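Local coordinates for putative alpha-galactosidase/melibiase (Bacteroides fragilis, PDB 4OGZ), which probably hydrolyses terminal, non-reducing alpha-D-galactose residues from alpha-galactosides, as a glycoside hydrolase of family 27, at residues Asn23-Pro28 with Val66-Tyr71; Glu393-Ala398 with Lys432-Leu437. All blocks are in the same frame, centred on the assembly; numbering follows the deposited sequence. Where two conformers were deposited one is given.

Interaction 1. Residues Asn23-Pro28 with Val66-Tyr71; sequences NYPATP and VEKGTY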
# COMPACT_ATOMS: atom_id res chain seq x y z
N ASN A 23 -1.26 7.28 14.33
CA ASN A 23 -2.17 8.36 14.03
C ASN A 23 -1.72 9.60 14.76
O ASN A 23 -1.13 9.49 15.86
CB ASN A 23 -3.59 7.95 14.47
CG ASN A 23 -4.68 8.78 13.80
OD1 ASN A 23 -4.64 8.99 12.61
ND2 ASN A 23 -5.66 9.24 14.58
N TYR A 24 -1.99 10.78 14.19
CA TYR A 24 -1.72 12.01 14.92
C TYR A 24 -2.69 12.21 16.10
O TYR A 24 -3.89 11.88 16.03
CB TYR A 24 -1.85 13.25 14.07
CG TYR A 24 -0.99 13.33 12.81
CD1 TYR A 24 0.29 12.77 12.77
CD2 TYR A 24 -1.45 14.02 11.67
CE1 TYR A 24 1.06 12.85 11.65
CE2 TYR A 24 -0.68 14.11 10.54
CZ TYR A 24 0.57 13.49 10.51
OH TYR A 24 1.41 13.59 9.46
N PRO A 25 -2.18 12.81 17.17
CA PRO A 25 -3.05 13.12 18.31
C PRO A 25 -4.18 14.05 17.98
O PRO A 25 -4.02 14.93 17.13
CB PRO A 25 -2.13 13.83 19.31
CG PRO A 25 -0.85 14.08 18.60
CD PRO A 25 -0.77 13.15 17.43
N ALA A 26 -5.29 13.86 18.68
CA ALA A 26 -6.44 14.72 18.58
C ALA A 26 -7.02 14.73 17.15
O ALA A 26 -7.71 15.65 16.82
CB ALA A 26 -6.10 16.13 19.01
N THR A 27 -6.75 13.69 16.36
CA THR A 27 -7.40 13.53 15.05
C THR A 27 -8.31 12.30 15.08
O THR A 27 -8.11 11.36 15.89
CB THR A 27 -6.36 13.45 13.93
OG1 THR A 27 -5.61 12.23 14.04
CG2 THR A 27 -5.45 14.65 13.99
N PRO A 28 -9.33 12.27 14.19
CA PRO A 28 -10.13 11.09 14.06
C PRO A 28 -9.27 9.85 13.89
O PRO A 28 -8.25 9.90 13.18
CB PRO A 28 -10.97 11.39 12.77
CG PRO A 28 -11.18 12.88 12.85
CD PRO A 28 -9.89 13.41 13.41
N VAL A 66 -6.45 11.93 22.28
CA VAL A 66 -5.87 13.26 22.40
C VAL A 66 -4.42 13.25 22.86
O VAL A 66 -3.62 14.06 22.42
CB VAL A 66 -6.70 14.09 23.38
CG1 VAL A 66 -6.07 15.46 23.61
CG2 VAL A 66 -8.11 14.22 22.83
N GLU A 67 -4.06 12.32 23.72
CA GLU A 67 -2.72 12.34 24.32
C GLU A 67 -1.75 11.50 23.49
O GLU A 67 -2.01 10.33 23.20
CB GLU A 67 -2.77 11.87 25.79
CG GLU A 67 -3.87 12.54 26.61
CD GLU A 67 -5.20 11.77 26.62
OE1 GLU A 67 -5.43 10.86 25.75
OE2 GLU A 67 -6.04 12.08 27.51
N LYS A 68 -0.60 12.10 23.18
CA LYS A 68 0.49 11.42 22.50
C LYS A 68 0.93 10.20 23.31
O LYS A 68 0.90 10.21 24.52
CB LYS A 68 1.64 12.39 22.30
CG LYS A 68 2.65 11.99 21.25
CD LYS A 68 3.77 13.02 21.08
CE LYS A 68 3.27 14.45 20.80
NZ LYS A 68 3.23 14.78 19.33
N GLY A 69 1.30 9.11 22.64
CA GLY A 69 1.67 7.92 23.37
C GLY A 69 1.62 6.64 22.60
O GLY A 69 1.10 6.59 21.49
N THR A 70 2.20 5.60 23.20
CA THR A 70 2.13 4.25 22.66
C THR A 70 1.28 3.39 23.58
O THR A 70 1.55 3.28 24.82
CB THR A 70 3.53 3.67 22.45
OG1 THR A 70 4.21 4.49 21.50
CG2 THR A 70 3.47 2.24 21.93
N TYR A 71 0.27 2.79 22.99
CA TYR A 71 -0.74 2.03 23.68
C TYR A 71 -0.86 0.61 23.15
O TYR A 71 -1.01 0.40 21.95
CB TYR A 71 -2.06 2.72 23.51
CG TYR A 71 -2.06 4.16 23.86
CD1 TYR A 71 -2.29 4.57 25.18
CD2 TYR A 71 -1.90 5.13 22.90
CE1 TYR A 71 -2.32 5.91 25.51
CE2 TYR A 71 -1.95 6.48 23.22
CZ TYR A 71 -2.15 6.87 24.54
OH TYR A 71 -2.19 8.21 24.86
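The side chain of K68 sets out extended, its CG anti to the backbone N (chi1 -161°), then bends at CD (chi3 -54°) and brings its amine toward the ring of P25. The approach is loose, with P25 CG 4.2 Å from K68 NZ. The ammonium has its real partner in D94, with which it forms a salt bridge, so the proline simply lies beside the lysine's end. P25 packs more closely further back, where its CB comes within 3.5 Å of the carbonyl oxygen V66 O. Next door the backbones themselves meet: A26 N is 3.8 Å from V66 CA, and the CA atoms of A26 and V66 are 4.1 Å apart. A26, third residue of a type II beta turn from Y24 to T27, has the positive phi (61°) such a turn expects there. The chain here is the loop linking strands 20-23 and 28-36 of the N-terminal Ig-like domain, and it meets the lead-in to strand 69-79; a backbone hydrogen bond between A26 and V65 ties the turn to that lead-in. Inside the turn T27 OG1 donates to Y24 O at 2.7 Å, tilted from the carbonyl plane, while the backbone bond between T27 N and Y24 O is weak. At the foot of the loop N23 ND2 donates to P28 O at 3.0 Å, coming from above the carbonyl plane. On the partner side Y71 OH closes back on E67 O at 2.7 Å; that oxygen lies in the plane of the tyrosine ring, at its edge, though the hydroxyl approaches from above the carbonyl plane. S248, from the alpha-galactosidase barrel, hydrogen-bonds to both T27 OG1 and Y24 N.

Interaction 2. Residues Glu393-Ala398 with Lys432-Leu437; sequences ERAIRA and KTVEGL
A395 and V434 are modelled unusually close: the methyl A395 CB is 3.3 Å from V434 CG1, less than a normal carbon-carbon contact, although the CA atoms of A395 and V434 stay 6.6 Å apart. The exact shortness is doubtful and no strain should be read from it. The valine methyl gets there because CG1 lies anti to its own carbonyl carbon, beside the backbone N (chi1 -58°). One residue along, I396 extends its CD1 to the loop at T433: I396 CD1 is 3.5 Å from T433 O. The same I396 CD1 lies 3.9 Å from T433 CG2. The two side chains cross at about a right angle, so the end of the isoleucine rests on the threonine methyl and carbonyl together. That two successive residues, A395 and I396, both point toward the loop follows from a classic beta bulge: they face the single residue V403 on strand 401-407, and A395 takes a helical backbone conformation (phi -62°, psi -39°). The bulge lies on 393-397, an outermost strand of its antiparallel sheet in the C-terminal beta sandwich, and the loop it meets joins strands 425-429 and 442-444. V434 also packs on I415 of strand 413-419, as does L437, so the loop bears on this sheet beyond its edge strand. T433 OG1 is hydrogen-bonded to N430 N, while N430 OD1 takes the backbone N of K432 in an Asx turn. After V434 the loop reverses through a type II turn to L437, with G436 at positive phi. R394 and R397 both salt-bridge E301 of the barrel helix 296-303, and R397 CD lies 3.4 Å above one face of the R394 guanidinium, toward its rim.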
# COMPACT_ATOMS: atom_id res chain seq x y z
N GLU A 393 16.98 -5.45 1.04
CA GLU A 393 18.20 -5.15 0.35
C GLU A 393 18.28 -6.06 -0.86
O GLU A 393 17.95 -7.23 -0.74
CB GLU A 393 19.36 -5.42 1.28
CG GLU A 393 20.70 -5.10 0.71
CD GLU A 393 21.83 -5.43 1.68
OE1 GLU A 393 22.08 -6.62 1.91
OE2 GLU A 393 22.46 -4.50 2.20
N ARG A 394 18.68 -5.55 -2.02
CA ARG A 394 19.05 -6.45 -3.09
C ARG A 394 20.50 -6.81 -2.84
O ARG A 394 21.41 -6.12 -3.31
CB ARG A 394 18.83 -5.84 -4.45
CG ARG A 394 19.04 -6.82 -5.56
CD ARG A 394 18.75 -6.18 -6.92
NE ARG A 394 19.63 -5.05 -7.17
CZ ARG A 394 19.52 -4.23 -8.22
NH1 ARG A 394 18.59 -4.41 -9.13
NH2 ARG A 394 20.40 -3.25 -8.36
N ALA A 395 20.69 -7.92 -2.12
CA ALA A 395 21.99 -8.39 -1.70
C ALA A 395 22.93 -8.75 -2.83
O ALA A 395 24.13 -8.53 -2.71
CB ALA A 395 21.81 -9.60 -0.83
N ILE A 396 22.38 -9.36 -3.88
CA ILE A 396 23.10 -9.85 -5.01
C ILE A 396 22.29 -9.54 -6.27
O ILE A 396 21.14 -9.96 -6.36
CB ILE A 396 23.29 -11.36 -4.97
CG1 ILE A 396 24.06 -11.76 -3.71
CG2 ILE A 396 24.06 -11.82 -6.20
CD1 ILE A 396 24.28 -13.24 -3.58
N ARG A 397 22.86 -8.76 -7.19
CA ARG A 397 22.28 -8.56 -8.54
C ARG A 397 23.18 -9.27 -9.53
O ARG A 397 24.21 -8.74 -9.92
CB ARG A 397 22.13 -7.09 -8.90
CG ARG A 397 21.37 -6.87 -10.22
CD ARG A 397 21.63 -5.51 -10.86
NE ARG A 397 20.77 -5.35 -12.03
CZ ARG A 397 21.02 -5.87 -13.23
NH1 ARG A 397 22.13 -6.57 -13.45
NH2 ARG A 397 20.15 -5.70 -14.24
N ALA A 398 22.83 -10.52 -9.86
CA ALA A 398 23.69 -11.32 -10.71
C ALA A 398 23.28 -10.98 -12.11
O ALA A 398 22.46 -10.09 -12.29
CB ALA A 398 23.54 -12.82 -10.43
N LYS A 432 26.39 -18.48 3.25
CA LYS A 432 27.19 -17.32 2.83
C LYS A 432 26.57 -16.51 1.67
O LYS A 432 27.19 -15.62 1.15
CB LYS A 432 28.58 -17.80 2.48
CG LYS A 432 29.32 -18.19 3.75
CD LYS A 432 30.81 -18.40 3.50
CE LYS A 432 31.44 -18.91 4.77
NZ LYS A 432 32.90 -19.08 4.58
N THR A 433 25.35 -16.81 1.30
CA THR A 433 24.70 -16.06 0.25
C THR A 433 24.49 -14.60 0.67
O THR A 433 24.77 -13.69 -0.12
CB THR A 433 23.38 -16.72 -0.17
OG1 THR A 433 23.64 -18.07 -0.57
CG2 THR A 433 22.73 -15.96 -1.33
N VAL A 434 24.01 -14.40 1.91
CA VAL A 434 23.87 -13.07 2.51
C VAL A 434 24.29 -13.12 3.97
O VAL A 434 24.27 -14.17 4.58
CB VAL A 434 22.44 -12.48 2.40
CG1 VAL A 434 22.01 -12.38 0.94
CG2 VAL A 434 21.44 -13.30 3.21
N GLU A 435 24.66 -11.97 4.50
CA GLU A 435 25.11 -11.86 5.89
C GLU A 435 24.01 -12.34 6.85
O GLU A 435 22.83 -11.95 6.73
CB GLU A 435 25.49 -10.42 6.23
CG GLU A 435 26.93 -10.07 5.91
CD GLU A 435 27.22 -8.57 5.87
OE1 GLU A 435 26.61 -7.85 5.03
OE2 GLU A 435 28.10 -8.12 6.65
N GLY A 436 24.39 -13.24 7.73
CA GLY A 436 23.58 -13.64 8.86
C GLY A 436 22.44 -14.57 8.53
O GLY A 436 21.45 -14.61 9.26
N LEU A 437 22.56 -15.33 7.46
CA LEU A 437 21.50 -16.19 7.01
C LEU A 437 21.62 -17.53 7.71
O LEU A 437 22.70 -18.10 7.78
CB LEU A 437 21.58 -16.38 5.50
CG LEU A 437 20.48 -17.20 4.89
CD1 LEU A 437 19.15 -16.49 5.06
CD2 LEU A 437 20.76 -17.49 3.42

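Overall arrangement
Interactions 1 and 2 belong to the two beta domains that accompany the alpha-galactosidase barrel. Interaction 1 lies in the N-terminal Ig-like domain and interaction 2 in the C-terminal sandwich; their centres are 39 Å apart and their nearest atoms about 26 Å, so they do not touch. In sequence one closes before the other opens, with the barrel between them. Each centre is well out from the centre of the chain, at 22 Å and 26 Å. What they share is a neighbour: segment 23-28 bonds to the barrel just before strand 250-254, segment 393-398 to helix 296-303. In family 27 the catalytic site lies at the C-terminal ends of the barrel strands, so neither contact is expected to form part of it.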